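Local coordinates for hypothetical protein Atu2144 (Agrobacterium tumefaciens, PDB 2ODF), which is of unknown function but belongs by sequence to the N-formylglutamate amidohydrolase family, and so probably hydrolyses an amide bond, at residues Y160-D174 against S191-E203. Residues are numbered along the deposited sequence; the frame is centred on the assembly and turned at random.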
loop_
_atom_site.group_PDB
_atom_site.type_symbol
_atom_site.label_atom_id
_atom_site.label_comp_id
_atom_site.label_asym_id
_atom_site.label_seq_id
_atom_site.Cartn_x
_atom_site.Cartn_y
_atom_site.Cartn_z
ATOM N N TYR A 160 -27.268 14.342 6.217
ATOM C CA TYR A 160 -26.094 13.882 6.953
ATOM C C TYR A 160 -26.247 14.269 8.428
ATOM O O TYR A 160 -26.409 15.447 8.750
ATOM C CB TYR A 160 -24.809 14.501 6.376
ATOM C CG TYR A 160 -23.523 13.846 6.860
ATOM C CD1 TYR A 160 -23.220 12.543 6.504
ATOM C CD2 TYR A 160 -22.609 14.545 7.661
ATOM C CE1 TYR A 160 -22.061 11.938 6.930
ATOM C CE2 TYR A 160 -21.438 13.946 8.099
ATOM C CZ TYR A 160 -21.171 12.639 7.728
ATOM O OH TYR A 160 -20.018 11.996 8.143
ATOM N N HIS A 161 -26.246 13.261 9.300
ATOM C CA HIS A 161 -26.342 13.462 10.755
ATOM C C HIS A 161 -27.461 14.421 11.152
ATOM O O HIS A 161 -27.229 15.393 11.871
ATOM C CB HIS A 161 -24.995 13.956 11.309
ATOM C CG HIS A 161 -23.861 12.996 11.105
ATOM N ND1 HIS A 161 -22.539 13.362 11.249
ATOM C CD2 HIS A 161 -23.855 11.682 10.769
ATOM C CE1 HIS A 161 -21.768 12.316 11.005
ATOM N NE2 HIS A 161 -22.543 11.285 10.708
ATOM N N GLY A 162 -28.667 14.172 10.643
ATOM C CA GLY A 162 -29.868 14.918 11.064
ATOM C C GLY A 162 -30.001 16.313 10.490
ATOM O O GLY A 162 -30.911 17.073 10.846
ATOM N N ARG A 163 -29.083 16.648 9.593
ATOM C CA ARG A 163 -29.037 17.933 8.947
ATOM C C ARG A 163 -29.267 17.677 7.459
ATOM O O ARG A 163 -28.701 16.744 6.878
ATOM C CB ARG A 163 -27.659 18.578 9.182
ATOM C CG ARG A 163 -27.153 18.510 10.638
ATOM C CD ARG A 163 -27.327 19.832 11.366
ATOM N NE ARG A 163 -26.962 19.751 12.792
ATOM C CZ ARG A 163 -27.723 19.209 13.758
ATOM N NH1 ARG A 163 -28.920 18.679 13.490
ATOM N NH2 ARG A 163 -27.283 19.195 15.015
ATOM N N PHE A 164 -30.130 18.490 6.868
ATOM C CA PHE A 164 -30.310 18.538 5.438
ATOM C C PHE A 164 -29.281 19.529 4.860
ATOM O O PHE A 164 -29.128 20.640 5.370
ATOM C CB PHE A 164 -31.743 18.974 5.124
ATOM C CG PHE A 164 -32.020 19.136 3.676
ATOM C CD1 PHE A 164 -31.962 18.046 2.828
ATOM C CD2 PHE A 164 -32.362 20.370 3.150
ATOM C CE1 PHE A 164 -32.226 18.174 1.486
ATOM C CE2 PHE A 164 -32.615 20.517 1.798
ATOM C CZ PHE A 164 -32.546 19.409 0.960
ATOM N N ARG A 165 -28.578 19.114 3.808
ATOM C CA ARG A 165 -27.533 19.927 3.214
ATOM C C ARG A 165 -28.083 20.757 2.066
ATOM O O ARG A 165 -28.543 20.236 1.064
ATOM C CB ARG A 165 -26.337 19.035 2.826
ATOM C CG ARG A 165 -25.749 18.429 4.121
ATOM C CD ARG A 165 -24.347 17.853 4.070
ATOM N NE ARG A 165 -24.308 16.571 3.424
ATOM C CZ ARG A 165 -23.362 15.644 3.577
ATOM N NH1 ARG A 165 -22.313 15.810 4.381
ATOM N NH2 ARG A 165 -23.484 14.534 2.878
ATOM N N GLU A 166 -28.095 22.067 2.252
ATOM C CA GLU A 166 -28.615 22.945 1.219
ATOM C C GLU A 166 -27.562 23.173 0.107
ATOM O O GLU A 166 -27.917 23.591 -1.002
ATOM C CB GLU A 166 -29.122 24.263 1.828
ATOM C CG GLU A 166 -30.405 24.081 2.701
ATOM C CD GLU A 166 -30.736 25.314 3.537
ATOM O OE1 GLU A 166 -30.510 26.456 3.069
ATOM O OE2 GLU A 166 -31.207 25.144 4.683
ATOM N N VAL A 167 -26.288 22.858 0.381
ATOM C CA VAL A 167 -25.238 22.946 -0.660
ATOM C C VAL A 167 -25.534 21.935 -1.753
ATOM O O VAL A 167 -25.942 20.789 -1.475
ATOM C CB VAL A 167 -23.776 22.786 -0.123
ATOM C CG1 VAL A 167 -23.567 21.433 0.629
ATOM C CG2 VAL A 167 -22.766 22.960 -1.251
ATOM N N GLU A 168 -25.385 22.383 -3.003
ATOM C CA GLU A 168 -25.757 21.571 -4.151
ATOM C C GLU A 168 -24.516 21.096 -4.901
ATOM O O GLU A 168 -24.419 19.940 -5.259
ATOM C CB GLU A 168 -26.729 22.323 -5.067
ATOM C CG GLU A 168 -28.113 22.365 -4.471
ATOM C CD GLU A 168 -29.098 23.256 -5.261
ATOM O OE1 GLU A 168 -28.688 24.318 -5.739
ATOM O OE2 GLU A 168 -30.290 22.867 -5.364
ATOM N N ILE A 169 -23.582 22.017 -5.092
ATOM C CA ILE A 169 -22.292 21.746 -5.683
ATOM C C ILE A 169 -21.243 22.271 -4.712
ATOM O O ILE A 169 -21.220 23.462 -4.402
ATOM C CB ILE A 169 -22.109 22.467 -7.035
ATOM C CG1 ILE A 169 -23.192 22.083 -8.024
ATOM C CG2 ILE A 169 -20.696 22.182 -7.648
ATOM C CD1 ILE A 169 -23.036 20.713 -8.666
ATOM N N GLY A 170 -20.342 21.382 -4.269
ATOM C CA GLY A 170 -19.133 21.792 -3.586
ATOM C C GLY A 170 -17.931 21.835 -4.516
ATOM O O GLY A 170 -17.729 20.925 -5.338
ATOM N N ILE A 171 -17.155 22.906 -4.385
ATOM C CA ILE A 171 -15.916 23.119 -5.122
ATOM C C ILE A 171 -14.798 22.922 -4.082
ATOM O O ILE A 171 -14.536 23.779 -3.240
ATOM C CB ILE A 171 -15.858 24.524 -5.799
ATOM C CG1 ILE A 171 -17.057 24.719 -6.731
ATOM C CG2 ILE A 171 -14.493 24.737 -6.529
ATOM C CD1 ILE A 171 -17.112 23.758 -7.931
ATOM N N LEU A 172 -14.154 21.767 -4.137
ATOM C CA LEU A 172 -13.188 21.382 -3.108
ATOM C C LEU A 172 -11.750 21.528 -3.600
ATOM O O LEU A 172 -11.437 21.313 -4.782
ATOM C CB LEU A 172 -13.456 19.965 -2.630
ATOM C CG LEU A 172 -14.531 19.813 -1.549
ATOM C CD1 LEU A 172 -15.856 20.406 -1.977
ATOM C CD2 LEU A 172 -14.688 18.359 -1.242
ATOM N N HIS A 173 -10.865 21.907 -2.693
ATOM C CA HIS A 173 -9.474 22.100 -3.060
ATOM C C HIS A 173 -8.617 21.990 -1.825
ATOM O O HIS A 173 -9.119 22.097 -0.716
ATOM C CB HIS A 173 -9.288 23.452 -3.749
ATOM C CG HIS A 173 -9.577 24.622 -2.865
ATOM N ND1 HIS A 173 -8.636 25.155 -2.011
ATOM C CD2 HIS A 173 -10.697 25.367 -2.705
ATOM C CE1 HIS A 173 -9.166 26.167 -1.348
ATOM N NE2 HIS A 173 -10.415 26.324 -1.762
ATOM N N ASP A 174 -7.328 21.743 -2.042
ATOM C CA ASP A 174 -6.321 21.702 -0.988
ATOM C C ASP A 174 -5.496 23.005 -1.080
ATOM O O ASP A 174 -6.062 24.090 -1.332
ATOM C CB ASP A 174 -5.489 20.417 -1.149
ATOM C CG ASP A 174 -4.760 20.023 0.145
ATOM O OD1 ASP A 174 -3.717 20.639 0.469
ATOM O OD2 ASP A 174 -5.250 19.110 0.838
ATOM N N SER A 191 -27.900 29.412 -10.543
ATOM C CA SER A 191 -29.119 28.934 -9.870
ATOM C C SER A 191 -28.836 27.879 -8.784
ATOM O O SER A 191 -29.630 27.711 -7.876
ATOM C CB SER A 191 -30.075 28.339 -10.879
ATOM O OG SER A 191 -29.539 27.190 -11.503
ATOM N N LEU A 192 -27.712 27.169 -8.901
ATOM C CA LEU A 192 -27.315 26.184 -7.905
ATOM C C LEU A 192 -26.623 26.865 -6.748
ATOM O O LEU A 192 -25.980 27.887 -6.946
ATOM C CB LEU A 192 -26.377 25.149 -8.544
ATOM C CG LEU A 192 -27.048 24.280 -9.604
ATOM C CD1 LEU A 192 -26.075 23.473 -10.449
ATOM C CD2 LEU A 192 -28.062 23.363 -8.929
ATOM N N THR A 193 -26.770 26.302 -5.551
ATOM C CA THR A 193 -25.996 26.670 -4.371
ATOM C C THR A 193 -24.637 25.988 -4.456
ATOM O O THR A 193 -24.528 24.754 -4.340
ATOM C CB THR A 193 -26.708 26.243 -3.088
ATOM O OG1 THR A 193 -28.004 26.824 -3.088
ATOM C CG2 THR A 193 -25.952 26.694 -1.821
ATOM N N VAL A 194 -23.626 26.822 -4.669
ATOM C CA VAL A 194 -22.260 26.401 -4.965
ATOM C C VAL A 194 -21.365 26.963 -3.886
ATOM O O VAL A 194 -21.394 28.161 -3.623
ATOM C CB VAL A 194 -21.788 26.926 -6.323
ATOM C CG1 VAL A 194 -20.338 26.459 -6.620
ATOM C CG2 VAL A 194 -22.725 26.506 -7.425
ATOM N N ARG A 195 -20.603 26.105 -3.210
ATOM C CA ARG A 195 -19.825 26.539 -2.062
ATOM C C ARG A 195 -18.444 25.898 -2.032
ATOM O O ARG A 195 -18.259 24.795 -2.527
ATOM C CB ARG A 195 -20.549 26.171 -0.774
ATOM C CG ARG A 195 -21.965 26.731 -0.637
ATOM C CD ARG A 195 -22.017 27.849 0.316
ATOM N NE ARG A 195 -23.377 28.354 0.562
ATOM C CZ ARG A 195 -24.056 29.160 -0.257
ATOM N NH1 ARG A 195 -23.532 29.588 -1.413
ATOM N NH2 ARG A 195 -25.274 29.562 0.095
ATOM N N ARG A 196 -17.494 26.626 -1.452
ATOM C CA ARG A 196 -16.113 26.213 -1.342
ATOM C C ARG A 196 -15.982 25.242 -0.173
ATOM O O ARG A 196 -16.447 25.533 0.949
ATOM C CB ARG A 196 -15.242 27.429 -1.039
ATOM C CG ARG A 196 -13.765 27.152 -0.908
ATOM C CD ARG A 196 -13.046 28.351 -0.290
ATOM N NE ARG A 196 -13.187 29.512 -1.155
ATOM C CZ ARG A 196 -12.445 29.750 -2.229
ATOM N NH1 ARG A 196 -11.470 28.925 -2.575
ATOM N NH2 ARG A 196 -12.669 30.827 -2.955
ATOM N N ASN A 197 -15.325 24.123 -0.430
ATOM C CA ASN A 197 -15.035 23.119 0.588
ATOM C C ASN A 197 -16.223 22.856 1.498
ATOM O O ASN A 197 -16.119 22.927 2.719
ATOM C CB ASN A 197 -13.796 23.514 1.396
ATOM C CG ASN A 197 -12.530 23.368 0.591
ATOM O OD1 ASN A 197 -11.642 24.210 0.618
ATOM N ND2 ASN A 197 -12.463 22.327 -0.160
ATOM N N ASP A 198 -17.328 22.490 0.864
ATOM C CA ASP A 198 -18.580 22.238 1.529
ATOM C C ASP A 198 -19.284 21.262 0.606
ATOM O O ASP A 198 -19.484 21.590 -0.551
ATOM C CB ASP A 198 -19.344 23.566 1.588
ATOM C CG ASP A 198 -20.526 23.559 2.538
ATOM O OD1 ASP A 198 -21.009 22.494 2.961
ATOM O OD2 ASP A 198 -21.009 24.670 2.814
ATOM N N PRO A 199 -19.705 20.080 1.110
ATOM C CA PRO A 199 -19.854 19.646 2.502
ATOM C C PRO A 199 -18.606 19.126 3.195
ATOM O O PRO A 199 -18.649 18.830 4.394
ATOM C CB PRO A 199 -20.892 18.527 2.391
ATOM C CG PRO A 199 -20.589 17.914 1.076
ATOM C CD PRO A 199 -20.143 19.022 0.179
ATOM N N TYR A 200 -17.524 18.975 2.443
ATOM C CA TYR A 200 -16.279 18.532 3.013
ATOM C C TYR A 200 -15.153 19.366 2.439
ATOM O O TYR A 200 -15.296 19.960 1.381
ATOM C CB TYR A 200 -16.030 17.050 2.687
ATOM C CG TYR A 200 -17.115 16.105 3.138
ATOM C CD1 TYR A 200 -17.337 15.854 4.496
ATOM C CD2 TYR A 200 -17.894 15.424 2.210
ATOM C CE1 TYR A 200 -18.341 14.972 4.905
ATOM C CE2 TYR A 200 -18.890 14.540 2.611
ATOM C CZ TYR A 200 -19.108 14.321 3.957
ATOM O OH TYR A 200 -20.083 13.430 4.347
ATOM N N GLY A 201 -14.037 19.395 3.159
ATOM C CA GLY A 201 -12.816 20.049 2.703
ATOM C C GLY A 201 -11.590 19.252 3.132
ATOM O O GLY A 201 -11.716 18.150 3.703
ATOM N N PRO A 202 -10.390 19.793 2.855
ATOM C CA PRO A 202 -9.150 19.081 3.205
ATOM C C PRO A 202 -9.053 18.758 4.702
ATOM O O PRO A 202 -8.385 17.799 5.094
ATOM C CB PRO A 202 -8.037 20.036 2.735
ATOM C CG PRO A 202 -8.678 21.332 2.500
ATOM C CD PRO A 202 -10.115 21.077 2.182
ATOM N N GLU A 203 -9.775 19.520 5.513
ATOM C CA GLU A 203 -9.859 19.258 6.940
ATOM C C GLU A 203 -10.443 17.885 7.259
ATOM O O GLU A 203 -10.116 17.312 8.291
ATOM C CB GLU A 203 -10.685 20.350 7.616
ATOM C CG GLU A 203 -10.032 21.742 7.536
ATOM C CD GLU A 203 -10.954 22.853 8.022
ATOM O OE1 GLU A 203 -11.983 22.522 8.674
ATOM O OE2 GLU A 203 -10.648 24.057 7.768
HETATM O O HOH W 1 -21.813 11.795 1.872
HETATM O O HOH W 2 -20.583 17.895 5.926
HETATM O O HOH W 3 -29.847 25.000 -1.964
HETATM O O HOH W 4 -31.154 25.650 -6.275
HETATM O O HOH W 5 -29.999 27.461 -5.146
#
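Arg165 reaches from the 160-174 segment to the loop after strand 194-196, which has a cis peptide before Pro199. Beyond its CB and CG, Arg165 CD passes 3.9 Å from Pro199 CB; the bend at chi3 (-76°) then turns NE and CZ along the same Pro199 CB (4.1 and 4.0 Å), with CZ equally near Tyr200 OH. The guanidinium is flanked on both faces, closely by Tyr160 CB and more loosely by Pro199. At the tip, NH1 gives a straight but weak hydrogen bond to Tyr200 OH (3.3 Å) and a second to a water held by Pro199 O, while NH2 bonds Thr157 O. The Tyr200 ring stands nearly perpendicular to the guanidinium and turns its edge to the face of Tyr160, a T-shaped pair with planes at 85°.

Beyond this cluster, strands 169-172 and 194-196 pair in parallel, joined by the beta-alpha-beta crossover through helix 178-186. Thr193 O accepts from Glu168 N and Ile169 N, Arg195 N donates to Ile169 O, Ile171 N to Arg195 O, and Asn197 N to Ile171 O (2.9 Å). Glu168 OE1 extends the pairing by a side chain, taking Thr193 N on its anti lone pair (2.8 Å). Backbone bonds thus carry the strand pairing, whereas Arg165 ties the two loops together mainly through packing, water and hydrogen bonds to neutral oxygens.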